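Local coordinates for protein CRISPR-associated endonuclease C2c1 (Alicyclobacillus acidoterrestris, PDB 5U31) that acts as an RNA-guided CRISPR endonuclease that uses a divalent metal, recognises PAM-bearing target DNA and cleaves it in antiviral defence of its bacterium, at residues A[14-19]-A[439-444]; A[403-408]-A[475-480]; A[418-423]-A[435-440]. The protein carries 3 engineered substitutions. One frame throughout, in Å; residues are numbered along the deposited sequence.

Interaction 1 (A[14-19]-A[439-444]); sequences DDMPEI and TVPISM. With nucleotides of chain B.
Met-16 and Val-440 bring the two backbones closest, yet their CA atoms stay 8.9 Å apart and no hydrogen bond passes between the segments, so the contact is made almost wholly by side chains, with Met-16 SE also near the backbone Thr-439 O. The N-terminus of helix 17-45 packs against an edge strand: Met-16 is the N-cap residue, where the first part of the wedge domain gives way to REC1, and 439-441 belongs to an outermost strand of the small antiparallel sheet of WED-II. The case illustrates how one long, extended side chain can bridge two domains that are hundreds of residues apart in sequence.

Residue 16 is modelled as selenomethionine. Its CG sits between the backbone N and the carbonyl carbon (chi1 45°), and from there the chain runs fully extended, which carries the terminal methyl across to the strand. That methyl does most of the touching. CE comes within 3.4 Å of Val-440 CG1 and also meets CB and CG2 of the same residue, so it rests against the whole branched end of the valine. It also meets the proline ring, the two side chains reaching toward each other, with CE 3.3 Å from Pro-441 CD. Within the first turn of the helix, Ile-19 adds a looser apolar contact, its CG2 lying 4.3 Å from Val-440 CG2.

Beyond Pro-441 the segment runs on to the guide RNA, entering the 443-447 region that binds it. Backbone bonds from Pro-441 to Arg-12 and from Ser-443 to Lys-10 hold it beside the end of strand 3-10 and the residues that follow. Met-444 N makes a weak hydrogen bond of 3.4 Å to OP1 of U29 of chain B.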
loop_
_atom_site.group_PDB
_atom_site.type_symbol
_atom_site.label_atom_id
_atom_site.label_comp_id
_atom_site.label_asym_id
_atom_site.label_seq_id
_atom_site.Cartn_x
_atom_site.Cartn_y
_atom_site.Cartn_z
ATOM N N ASP A 14 -8.168 14.319 34.883
ATOM C CA ASP A 14 -7.385 14.220 36.109
ATOM C C ASP A 14 -8.211 14.620 37.325
ATOM O O ASP A 14 -8.154 13.955 38.367
ATOM C CB ASP A 14 -6.128 15.082 35.988
ATOM C CG ASP A 14 -5.230 14.652 34.830
ATOM O OD1 ASP A 14 -5.700 14.667 33.668
ATOM O OD2 ASP A 14 -4.056 14.302 35.077
ATOM N N ASP A 15 -9.005 15.681 37.206
ATOM C CA ASP A 15 -9.761 16.213 38.331
ATOM C C ASP A 15 -11.110 15.535 38.528
ATOM O O ASP A 15 -11.834 15.893 39.464
ATOM C CB ASP A 15 -9.969 17.722 38.157
ATOM C CG ASP A 15 -8.668 18.505 38.230
ATOM O OD1 ASP A 15 -7.628 17.907 38.579
ATOM O OD2 ASP A 15 -8.688 19.718 37.935
HETATM N N MSE A 16 -11.472 14.575 37.679
HETATM C CA MSE A 16 -12.762 13.902 37.806
HETATM C C MSE A 16 -12.672 12.421 37.450
HETATM O O MSE A 16 -13.018 12.015 36.342
HETATM C CB MSE A 16 -13.824 14.602 36.942
HETATM C CG MSE A 16 -13.377 14.955 35.533
HETATM SE SE MSE A 16 -14.514 16.247 34.589
HETATM C CE MSE A 16 -13.506 16.261 32.946
ATOM N N PRO A 17 -12.223 11.606 38.409
ATOM C CA PRO A 17 -12.072 10.171 38.131
ATOM C C PRO A 17 -13.394 9.441 38.025
ATOM O O PRO A 17 -13.466 8.407 37.348
ATOM C CB PRO A 17 -11.256 9.676 39.329
ATOM C CG PRO A 17 -11.675 10.587 40.438
ATOM C CD PRO A 17 -11.879 11.939 39.801
ATOM N N GLU A 18 -14.440 9.942 38.687
ATOM C CA GLU A 18 -15.734 9.277 38.632
ATOM C C GLU A 18 -16.269 9.226 37.203
ATOM O O GLU A 18 -16.989 8.291 36.841
ATOM C CB GLU A 18 -16.720 9.979 39.577
ATOM C CG GLU A 18 -17.203 11.374 39.144
ATOM C CD GLU A 18 -16.177 12.490 39.325
ATOM O OE1 GLU A 18 -16.372 13.575 38.732
ATOM O OE2 GLU A 18 -15.186 12.294 40.059
ATOM N N ILE A 19 -15.902 10.201 36.372
ATOM C CA ILE A 19 -16.322 10.189 34.975
ATOM C C ILE A 19 -15.397 9.315 34.135
ATOM O O ILE A 19 -15.846 8.669 33.178
ATOM C CB ILE A 19 -16.384 11.633 34.445
ATOM C CG1 ILE A 19 -17.587 12.359 35.052
ATOM C CG2 ILE A 19 -16.424 11.664 32.924
ATOM C CD1 ILE A 19 -17.331 13.827 35.278
ATOM N N THR A 439 -19.705 18.066 31.467
ATOM C CA THR A 439 -18.780 18.889 30.694
ATOM C C THR A 439 -17.343 18.482 31.002
ATOM O O THR A 439 -16.915 18.532 32.159
ATOM C CB THR A 439 -18.973 20.370 31.002
ATOM O OG1 THR A 439 -20.329 20.742 30.723
ATOM C CG2 THR A 439 -18.032 21.197 30.149
ATOM N N VAL A 440 -16.594 18.124 29.966
ATOM C CA VAL A 440 -15.248 17.589 30.111
ATOM C C VAL A 440 -14.271 18.478 29.347
ATOM O O VAL A 440 -14.429 18.675 28.140
ATOM C CB VAL A 440 -15.165 16.137 29.613
ATOM C CG1 VAL A 440 -13.725 15.676 29.559
ATOM C CG2 VAL A 440 -15.996 15.231 30.510
ATOM N N PRO A 441 -13.260 19.050 30.000
ATOM C CA PRO A 441 -12.253 19.818 29.265
ATOM C C PRO A 441 -11.391 18.929 28.385
ATOM O O PRO A 441 -11.196 17.737 28.638
ATOM C CB PRO A 441 -11.419 20.471 30.375
ATOM C CG PRO A 441 -11.679 19.652 31.584
ATOM C CD PRO A 441 -13.109 19.231 31.451
ATOM N N ILE A 442 -10.858 19.547 27.337
ATOM C CA ILE A 442 -10.001 18.887 26.363
ATOM C C ILE A 442 -8.566 19.336 26.582
ATOM O O ILE A 442 -8.306 20.527 26.795
ATOM C CB ILE A 442 -10.447 19.218 24.930
ATOM C CG1 ILE A 442 -11.898 18.805 24.713
ATOM C CG2 ILE A 442 -9.520 18.573 23.920
ATOM C CD1 ILE A 442 -12.539 19.549 23.580
ATOM N N SER A 443 -7.634 18.389 26.522
ATOM C CA SER A 443 -6.224 18.747 26.541
ATOM C C SER A 443 -5.879 19.602 25.324
ATOM O O SER A 443 -6.434 19.422 24.236
ATOM C CB SER A 443 -5.354 17.487 26.575
ATOM O OG SER A 443 -5.491 16.797 27.807
HETATM N N MSE A 444 -4.964 20.550 25.525
HETATM C CA MSE A 444 -4.528 21.476 24.478
HETATM C C MSE A 444 -4.174 20.772 23.179
HETATM O O MSE A 444 -3.494 19.746 23.179
HETATM C CB MSE A 444 -3.316 22.280 24.944
HETATM C CG MSE A 444 -3.597 23.238 26.075
HETATM SE SE MSE A 444 -4.942 24.563 25.615
HETATM C CE MSE A 444 -4.582 25.837 27.047
ATOM P P U B 29 -2.940 20.933 29.083
ATOM O OP1 U B 29 -4.387 20.726 28.823
ATOM O OP2 U B 29 -2.315 20.368 30.307
ATOM O "O5'" U B 29 -2.126 20.388 27.830
ATOM C "C5'" U B 29 -1.773 19.020 27.740
ATOM C "C4'" U B 29 -0.413 18.829 27.121
ATOM O "O4'" U B 29 0.562 19.670 27.790
ATOM C "C3'" U B 29 0.156 17.428 27.245
ATOM O "O3'" U B 29 -0.350 16.550 26.260
ATOM C "C2'" U B 29 1.657 17.659 27.143
ATOM O "O2'" U B 29 2.052 17.815 25.788
ATOM C "C1'" U B 29 1.808 19.007 27.851
ATOM N N1 U B 29 2.215 18.878 29.273
ATOM C C2 U B 29 3.436 18.294 29.580
ATOM O O2 U B 29 4.210 17.847 28.751
ATOM N N3 U B 29 3.731 18.237 30.919
ATOM C C4 U B 29 2.965 18.696 31.969
ATOM O O4 U B 29 3.380 18.566 33.123
ATOM C C5 U B 29 1.729 19.294 31.576
ATOM C C6 U B 29 1.409 19.366 30.279
ATOM P P G B 30 -1.490 15.491 26.643
ATOM O OP1 G B 30 -1.914 15.750 28.041
ATOM O OP2 G B 30 -1.008 14.142 26.260
ATOM O "O5'" G B 30 -2.702 15.873 25.685
ATOM C "C5'" G B 30 -2.472 16.342 24.367
ATOM C "C4'" G B 30 -3.290 15.582 23.351
ATOM O "O4'" G B 30 -3.843 16.513 22.393
ATOM C "C3'" G B 30 -2.514 14.577 22.515
ATOM O "O3'" G B 30 -2.416 13.317 23.151
ATOM C "C2'" G B 30 -3.281 14.534 21.197
ATOM O "O2'" G B 30 -4.370 13.628 21.263
ATOM C "C1'" G B 30 -3.833 15.955 21.101
ATOM N N9 G B 30 -3.041 16.837 20.225
ATOM C C8 G B 30 -2.424 18.002 20.608
ATOM N N7 G B 30 -1.817 18.605 19.626
ATOM C C5 G B 30 -2.053 17.789 18.529
ATOM C C6 G B 30 -1.639 17.931 17.183
ATOM O O6 G B 30 -0.961 18.833 16.679
ATOM N N1 G B 30 -2.093 16.882 16.398
ATOM C C2 G B 30 -2.849 15.829 16.847
ATOM N N2 G B 30 -3.191 14.914 15.928
ATOM N N3 G B 30 -3.245 15.684 18.099
ATOM C C4 G B 30 -2.813 16.694 18.879
ATOM P P G B 28 -2.298 25.410 33.437
ATOM O OP1 G B 28 -3.771 25.266 33.549
ATOM O OP2 G B 28 -1.442 24.913 34.544
ATOM O "O5'" G B 28 -1.826 24.704 32.087
ATOM C "C5'" G B 28 -2.324 25.140 30.831
ATOM C "C4'" G B 28 -1.537 24.574 29.675
ATOM O "O4'" G B 28 -0.140 24.955 29.766
ATOM C "C3'" G B 28 -1.488 23.062 29.568
ATOM O "O3'" G B 28 -2.682 22.515 29.039
ATOM C "C2'" G B 28 -0.260 22.839 28.693
ATOM O "O2'" G B 28 -0.555 23.095 27.328
ATOM C "C1'" G B 28 0.668 23.943 29.196
ATOM N N9 G B 28 1.601 23.442 30.220
ATOM C C8 G B 28 1.570 23.682 31.572
ATOM N N7 G B 28 2.540 23.089 32.215
ATOM C C5 G B 28 3.251 22.417 31.231
ATOM C C6 G B 28 4.406 21.600 31.325
ATOM O O6 G B 28 5.055 21.296 32.334
ATOM N N1 G B 28 4.789 21.119 30.077
ATOM C C2 G B 28 4.150 21.390 28.892
ATOM N N2 G B 28 4.675 20.831 27.794
ATOM N N3 G B 28 3.073 22.148 28.792
ATOM C C4 G B 28 2.682 22.625 29.992
#

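Interaction 2 (A[403-408]-A[475-480]); sequences HQYTFL and GEFGGA. With nucleotides of chain C; nucleotides of chain D.
Tyr-405 reaches across to strand 475-480 and gives its phenol hydroxyl to a backbone carbonyl, with OH 2.5 Å from Gly-478 O. The oxygen lies in the plane of the tyrosine ring, at its edge, while the hydroxyl approaches the carbonyl at a C=O...donor angle of 159°, tilted only slightly from the carbonyl plane. Beside this bond the methyl of Ala-480 rests against the ring, its CB 3.6 Å from Tyr-405 CE2. Two residues along, Phe-407 meets Phe-477. The ring planes are inclined by 28° and slid apart, centroids 4.8 Å from each other, so the rings barely overlap. Instead Phe-407 CB stands over a face of the Phe-477 ring in a CH-pi contact, 3.8 Å from its centroid. With CG anti to the backbone N (chi1 -173°), the Phe-407 ring starts off from that same CB and passes above the outer end of its partner, where CG is 3.4 Å from Phe-477 CZ.

The next shell fixes both strands. Val-505 of strand 502-510 touches Tyr-405, Phe-477 and Ala-480 together, while Thr-406 and Leu-408 pair through their backbones with Arg-420 and Ala-418. Gln-404 sends NE2 to OP1 of DT3 of chain D at 2.7 Å, and the same nitrogen also bonds Leu-402 O.

Gly-479 N comes 3.1 Å from OP2 of DG21 of chain C. This is the amide that binds the 'phosphate lock' of the target strand, and Arg-508, which also binds the lock, lies close by. The tyrosine bonds the carbonyl of the same peptide group and probably helps orient it. The contact thus joins the two antiparallel sheets of the wedge (OBD) region, one of them including strand 3-10, through a buried aromatic layer.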
loop_
_atom_site.group_PDB
_atom_site.type_symbol
_atom_site.label_atom_id
_atom_site.label_comp_id
_atom_site.label_asym_id
_atom_site.label_seq_id
_atom_site.Cartn_x
_atom_site.Cartn_y
_atom_site.Cartn_z
ATOM N N HIS A 403 -27.414 9.487 21.918
ATOM C CA HIS A 403 -26.826 10.347 22.929
ATOM C C HIS A 403 -25.880 11.342 22.267
ATOM O O HIS A 403 -24.973 10.956 21.525
ATOM C CB HIS A 403 -26.088 9.483 23.943
ATOM C CG HIS A 403 -25.568 8.206 23.362
ATOM N ND1 HIS A 403 -26.355 7.084 23.211
ATOM C CD2 HIS A 403 -24.349 7.878 22.877
ATOM C CE1 HIS A 403 -25.639 6.118 22.666
ATOM N NE2 HIS A 403 -24.418 6.573 22.454
ATOM N N GLN A 404 -26.098 12.626 22.533
ATOM C CA GLN A 404 -25.456 13.703 21.794
ATOM C C GLN A 404 -24.322 14.341 22.596
ATOM O O GLN A 404 -24.111 14.051 23.776
ATOM C CB GLN A 404 -26.494 14.762 21.404
ATOM C CG GLN A 404 -27.613 14.232 20.522
ATOM C CD GLN A 404 -28.966 14.822 20.865
ATOM O OE1 GLN A 404 -29.231 15.991 20.605
ATOM N NE2 GLN A 404 -29.829 14.009 21.459
ATOM N N TYR A 405 -23.584 15.226 21.923
ATOM C CA TYR A 405 -22.510 15.994 22.539
ATOM C C TYR A 405 -22.429 17.353 21.857
ATOM O O TYR A 405 -22.732 17.482 20.668
ATOM C CB TYR A 405 -21.154 15.282 22.428
ATOM C CG TYR A 405 -20.546 15.399 21.054
ATOM C CD1 TYR A 405 -19.622 16.394 20.764
ATOM C CD2 TYR A 405 -20.910 14.529 20.038
ATOM C CE1 TYR A 405 -19.076 16.519 19.502
ATOM C CE2 TYR A 405 -20.366 14.643 18.773
ATOM C CZ TYR A 405 -19.453 15.642 18.513
ATOM O OH TYR A 405 -18.910 15.767 17.261
ATOM N N THR A 406 -22.012 18.363 22.616
ATOM C CA THR A 406 -21.655 19.662 22.063
ATOM C C THR A 406 -20.161 19.883 22.235
ATOM O O THR A 406 -19.576 19.481 23.247
ATOM C CB THR A 406 -22.407 20.816 22.739
ATOM O OG1 THR A 406 -22.083 20.849 24.132
ATOM C CG2 THR A 406 -23.894 20.664 22.586
ATOM N N PHE A 407 -19.550 20.514 21.240
ATOM C CA PHE A 407 -18.181 20.995 21.353
ATOM C C PHE A 407 -18.219 22.446 21.812
ATOM O O PHE A 407 -18.754 23.310 21.110
ATOM C CB PHE A 407 -17.454 20.866 20.019
ATOM C CG PHE A 407 -15.991 21.188 20.086
ATOM C CD1 PHE A 407 -15.540 22.484 19.893
ATOM C CD2 PHE A 407 -15.063 20.188 20.317
ATOM C CE1 PHE A 407 -14.194 22.777 19.944
ATOM C CE2 PHE A 407 -13.715 20.474 20.365
ATOM C CZ PHE A 407 -13.280 21.769 20.179
ATOM N N LEU A 408 -17.658 22.710 22.986
ATOM C CA LEU A 408 -17.716 24.025 23.614
ATOM C C LEU A 408 -16.408 24.761 23.344
ATOM O O LEU A 408 -15.366 24.409 23.904
ATOM C CB LEU A 408 -17.979 23.886 25.112
ATOM C CG LEU A 408 -19.309 23.224 25.466
ATOM C CD1 LEU A 408 -19.326 22.801 26.914
ATOM C CD2 LEU A 408 -20.446 24.169 25.177
ATOM N N GLY A 475 -18.050 24.211 7.787
ATOM C CA GLY A 475 -18.161 22.821 8.175
ATOM C C GLY A 475 -19.074 22.632 9.365
ATOM O O GLY A 475 -19.538 23.590 9.988
ATOM N N GLU A 476 -19.328 21.363 9.674
ATOM C CA GLU A 476 -20.179 20.984 10.786
ATOM C C GLU A 476 -19.517 19.864 11.571
ATOM O O GLU A 476 -18.805 19.028 11.009
ATOM C CB GLU A 476 -21.562 20.515 10.317
ATOM C CG GLU A 476 -22.460 21.592 9.735
ATOM C CD GLU A 476 -23.763 21.010 9.218
ATOM O OE1 GLU A 476 -23.878 19.765 9.187
ATOM O OE2 GLU A 476 -24.667 21.789 8.846
ATOM N N PHE A 477 -19.754 19.860 12.878
ATOM C CA PHE A 477 -19.373 18.717 13.689
ATOM C C PHE A 477 -20.230 17.520 13.309
ATOM O O PHE A 477 -21.409 17.661 12.968
ATOM C CB PHE A 477 -19.530 19.026 15.175
ATOM C CG PHE A 477 -18.460 19.919 15.731
ATOM C CD1 PHE A 477 -17.189 19.426 15.978
ATOM C CD2 PHE A 477 -18.731 21.244 16.036
ATOM C CE1 PHE A 477 -16.203 20.243 16.497
ATOM C CE2 PHE A 477 -17.748 22.066 16.556
ATOM C CZ PHE A 477 -16.483 21.564 16.785
ATOM N N GLY A 478 -19.628 16.337 13.351
ATOM C CA GLY A 478 -20.345 15.113 13.062
ATOM C C GLY A 478 -20.302 14.174 14.245
ATOM O O GLY A 478 -20.089 14.616 15.379
ATOM N N GLY A 479 -20.494 12.883 13.998
ATOM C CA GLY A 479 -20.445 11.919 15.076
ATOM C C GLY A 479 -19.073 11.846 15.717
ATOM O O GLY A 479 -18.059 12.243 15.147
ATOM N N ALA A 480 -19.056 11.326 16.939
ATOM C CA ALA A 480 -17.839 11.160 17.712
ATOM C C ALA A 480 -17.831 9.771 18.322
ATOM O O ALA A 480 -18.877 9.145 18.499
ATOM C CB ALA A 480 -17.719 12.216 18.814
ATOM P P DG C 21 -22.432 11.133 11.424
ATOM O OP1 DG C 21 -21.415 11.691 10.510
ATOM O OP2 DG C 21 -23.074 12.008 12.429
ATOM O "O5'" DG C 21 -23.602 10.514 10.545
ATOM C "C5'" DG C 21 -24.887 10.299 11.115
ATOM C "C4'" DG C 21 -25.957 10.598 10.086
ATOM O "O4'" DG C 21 -26.747 9.416 9.823
ATOM C "C3'" DG C 21 -26.941 11.699 10.465
ATOM O "O3'" DG C 21 -27.012 12.635 9.419
ATOM C "C2'" DG C 21 -28.269 10.959 10.639
ATOM C "C1'" DG C 21 -28.086 9.803 9.677
ATOM N N9 DG C 21 -28.920 8.646 9.960
ATOM C C8 DG C 21 -28.701 7.681 10.911
ATOM N N7 DG C 21 -29.611 6.748 10.918
ATOM C C5 DG C 21 -30.485 7.118 9.903
ATOM C C6 DG C 21 -31.668 6.492 9.443
ATOM O O6 DG C 21 -32.194 5.448 9.851
ATOM N N1 DG C 21 -32.253 7.202 8.402
ATOM C C2 DG C 21 -31.759 8.365 7.869
ATOM N N2 DG C 21 -32.462 8.903 6.868
ATOM N N3 DG C 21 -30.649 8.958 8.281
ATOM C C4 DG C 21 -30.070 8.282 9.302
ATOM P P DT D 3 -33.444 14.876 22.467
ATOM O OP1 DT D 3 -32.069 14.578 22.890
ATOM O OP2 DT D 3 -33.764 14.855 21.027
ATOM O "O5'" DT D 3 -34.395 13.824 23.183
ATOM C "C5'" DT D 3 -34.363 13.690 24.583
ATOM C "C4'" DT D 3 -35.503 12.817 25.047
ATOM O "O4'" DT D 3 -36.742 13.343 24.519
ATOM C "C3'" DT D 3 -35.423 11.377 24.568
ATOM O "O3'" DT D 3 -35.878 10.511 25.581
ATOM C "C2'" DT D 3 -36.353 11.369 23.362
ATOM C "C1'" DT D 3 -37.420 12.332 23.818
ATOM N N1 DT D 3 -38.176 12.967 22.716
ATOM C C2 DT D 3 -39.462 12.559 22.468
ATOM O O2 DT D 3 -40.013 11.674 23.096
ATOM N N3 DT D 3 -40.084 13.220 21.447
ATOM C C4 DT D 3 -39.561 14.231 20.671
ATOM O O4 DT D 3 -40.200 14.765 19.774
ATOM C C5 DT D 3 -38.207 14.618 20.990
ATOM C C7 DT D 3 -37.528 15.707 20.215
ATOM C C6 DT D 3 -37.591 13.978 21.990
#

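Interaction 3 (A[418-423]-A[435-440]); sequences AIRFHK and VDDVTV
Arg-420 lies opposite Thr-439 in a non-hydrogen-bonded pair of the antiparallel sheet, and its side chain can be traced outward along strand 437-440. CB begins about 4.0 Å from Thr-439 OG1. CG, anti to the backbone N (chi1 -169°), passes closer to that hydroxyl oxygen. A bend at the third torsion then turns the chain over Asp-437: CD comes 3.2 Å from Asp-437 OD1, NE stays near that oxygen, CZ lies between it and Thr-439 OG1, and NH1 at the tip forms a salt bridge to Asp-437 OD1 at 3.3 Å. As a hydrogen bond it is weak and far from straight, and the guanidinium and carboxylate planes are 31° apart.

Asp-437 sits in a G1 beta bulge, where it and Val-438 both face Phe-421. It adopts a left-handed backbone conformation (phi 54°), and its N bonds His-422 O from above the carbonyl plane. Phe-421 N bonds Val-438 O at 2.7 Å within the bulge, and on the Val-440 side Ile-419 and Val-440 exchange two bonds.

The sheet's other face is apolar. Ile-419 CG2 lies over one face of the Phe-421 ring, whose CE2 edge is 4.0 Å from Val-440 CG2; Phe-395 adds an edge-to-face partner. Lys-423 runs alongside Asp-436, but its NZ bonds Thr-216.

The chemistry is divided: backbone bonds fix the register, hydrocarbon fills the buried face, and the partly exposed face carries a weak, poorly aligned salt bridge that probably adds little beside them.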
loop_
_atom_site.group_PDB
_atom_site.type_symbol
_atom_site.label_atom_id
_atom_site.label_comp_id
_atom_site.label_asym_id
_atom_site.label_seq_id
_atom_site.Cartn_x
_atom_site.Cartn_y
_atom_site.Cartn_z
ATOM N N ALA A 418 -13.869 22.420 25.459
ATOM C CA ALA A 418 -14.525 21.412 26.274
ATOM C C ALA A 418 -15.542 20.679 25.422
ATOM O O ALA A 418 -15.939 21.141 24.351
ATOM C CB ALA A 418 -15.214 22.025 27.498
ATOM N N ILE A 419 -15.960 19.524 25.918
ATOM C CA ILE A 419 -17.025 18.747 25.306
ATOM C C ILE A 419 -18.063 18.466 26.375
ATOM O O ILE A 419 -17.719 18.034 27.480
ATOM C CB ILE A 419 -16.498 17.440 24.689
ATOM C CG1 ILE A 419 -16.095 17.687 23.240
ATOM C CG2 ILE A 419 -17.548 16.352 24.769
ATOM C CD1 ILE A 419 -14.805 17.042 22.863
ATOM N N ARG A 420 -19.324 18.733 26.060
ATOM C CA ARG A 420 -20.424 18.433 26.965
ATOM C C ARG A 420 -21.116 17.170 26.473
ATOM O O ARG A 420 -21.767 17.182 25.425
ATOM C CB ARG A 420 -21.405 19.597 27.047
ATOM C CG ARG A 420 -22.406 19.454 28.168
ATOM C CD ARG A 420 -23.629 20.307 27.923
ATOM N NE ARG A 420 -23.294 21.710 27.700
ATOM C CZ ARG A 420 -22.923 22.551 28.659
ATOM N NH1 ARG A 420 -22.829 22.132 29.913
ATOM N NH2 ARG A 420 -22.639 23.810 28.362
ATOM N N PHE A 421 -20.967 16.081 27.221
ATOM C CA PHE A 421 -21.736 14.875 26.953
ATOM C C PHE A 421 -23.112 15.027 27.591
ATOM O O PHE A 421 -23.219 15.174 28.813
ATOM C CB PHE A 421 -21.019 13.642 27.498
ATOM C CG PHE A 421 -19.649 13.424 26.915
ATOM C CD1 PHE A 421 -19.475 12.628 25.792
ATOM C CD2 PHE A 421 -18.533 14.002 27.496
ATOM C CE1 PHE A 421 -18.218 12.420 25.257
ATOM C CE2 PHE A 421 -17.269 13.793 26.965
ATOM C CZ PHE A 421 -17.113 13.003 25.843
ATOM N N HIS A 422 -24.163 15.000 26.771
ATOM C CA HIS A 422 -25.507 15.206 27.304
ATOM C C HIS A 422 -25.992 14.012 28.115
ATOM O O HIS A 422 -26.874 14.164 28.964
ATOM C CB HIS A 422 -26.471 15.521 26.167
ATOM C CG HIS A 422 -26.113 16.765 25.422
ATOM N ND1 HIS A 422 -26.505 18.018 25.840
ATOM C CD2 HIS A 422 -25.367 16.953 24.312
ATOM C CE1 HIS A 422 -26.031 18.925 25.006
ATOM N NE2 HIS A 422 -25.339 18.304 24.069
ATOM N N LYS A 423 -25.446 12.830 27.864
ATOM C CA LYS A 423 -25.682 11.667 28.702
ATOM C C LYS A 423 -24.374 10.908 28.811
ATOM O O LYS A 423 -23.619 10.824 27.840
ATOM C CB LYS A 423 -26.778 10.752 28.142
ATOM C CG LYS A 423 -28.188 11.270 28.321
ATOM C CD LYS A 423 -29.205 10.176 28.041
ATOM C CE LYS A 423 -29.079 9.642 26.619
ATOM N NZ LYS A 423 -30.172 8.686 26.304
ATOM N N VAL A 435 -25.925 9.576 34.056
ATOM C CA VAL A 435 -25.990 10.977 34.441
ATOM C C VAL A 435 -26.204 11.827 33.198
ATOM O O VAL A 435 -26.060 11.367 32.065
ATOM C CB VAL A 435 -24.724 11.431 35.186
ATOM C CG1 VAL A 435 -24.620 10.718 36.525
ATOM C CG2 VAL A 435 -23.497 11.171 34.319
ATOM N N ASP A 436 -26.535 13.094 33.430
ATOM C CA ASP A 436 -26.808 14.047 32.367
ATOM C C ASP A 436 -25.789 15.177 32.388
ATOM O O ASP A 436 -25.234 15.516 33.438
ATOM C CB ASP A 436 -28.218 14.641 32.502
ATOM C CG ASP A 436 -29.305 13.662 32.119
ATOM O OD1 ASP A 436 -29.683 12.826 32.967
ATOM O OD2 ASP A 436 -29.783 13.730 30.969
ATOM N N ASP A 437 -25.544 15.744 31.209
ATOM C CA ASP A 437 -24.919 17.056 31.058
ATOM C C ASP A 437 -23.587 17.135 31.811
ATOM O O ASP A 437 -23.423 17.873 32.781
ATOM C CB ASP A 437 -25.896 18.140 31.526
ATOM C CG ASP A 437 -26.165 19.182 30.460
ATOM O OD1 ASP A 437 -25.501 20.239 30.488
ATOM O OD2 ASP A 437 -27.030 18.938 29.589
ATOM N N VAL A 438 -22.635 16.347 31.321
ATOM C CA VAL A 438 -21.289 16.272 31.879
ATOM C C VAL A 438 -20.342 17.018 30.950
ATOM O O VAL A 438 -20.177 16.634 29.785
ATOM C CB VAL A 438 -20.837 14.818 32.055
ATOM C CG1 VAL A 438 -19.414 14.772 32.573
ATOM C CG2 VAL A 438 -21.777 14.085 32.983
ATOM N N THR A 439 -19.705 18.066 31.467
ATOM C CA THR A 439 -18.780 18.889 30.694
ATOM C C THR A 439 -17.343 18.482 31.002
ATOM O O THR A 439 -16.915 18.532 32.159
ATOM C CB THR A 439 -18.973 20.370 31.002
ATOM O OG1 THR A 439 -20.329 20.742 30.723
ATOM C CG2 THR A 439 -18.032 21.197 30.149
ATOM N N VAL A 440 -16.594 18.124 29.966
ATOM C CA VAL A 440 -15.248 17.589 30.111
ATOM C C VAL A 440 -14.271 18.478 29.347
ATOM O O VAL A 440 -14.429 18.675 28.140
ATOM C CB VAL A 440 -15.165 16.137 29.613
ATOM C CG1 VAL A 440 -13.725 15.676 29.559
ATOM C CG2 VAL A 440 -15.996 15.231 30.510
#

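How the interactions relate
The three contacts share one small antiparallel sheet, ordered 405-408, 418-421, 437-441. Interaction 3 is its internal pairing, rich in backbone hydrogen bonds and partly open on its charged face. Interactions 1 and 2 leave its two outermost strands for other elements: interaction 1 is a small, partly buried apolar contact with the start of helix 17-45, whereas interaction 2 is wholly buried, aromatic, and holds one phenol-to-carbonyl bond. Ile-442 CD1 links all three, touching Phe-407 CE2 and Ile-419 CD1, each at 3.5 Å. Leu-408 N probably bonds Ala-418 O, tying interactions 2 and 3. Nucleic acid flanks them: guide RNA beside interaction 1, DNA phosphates beside interaction 2 and at Lys-423 of interaction 3.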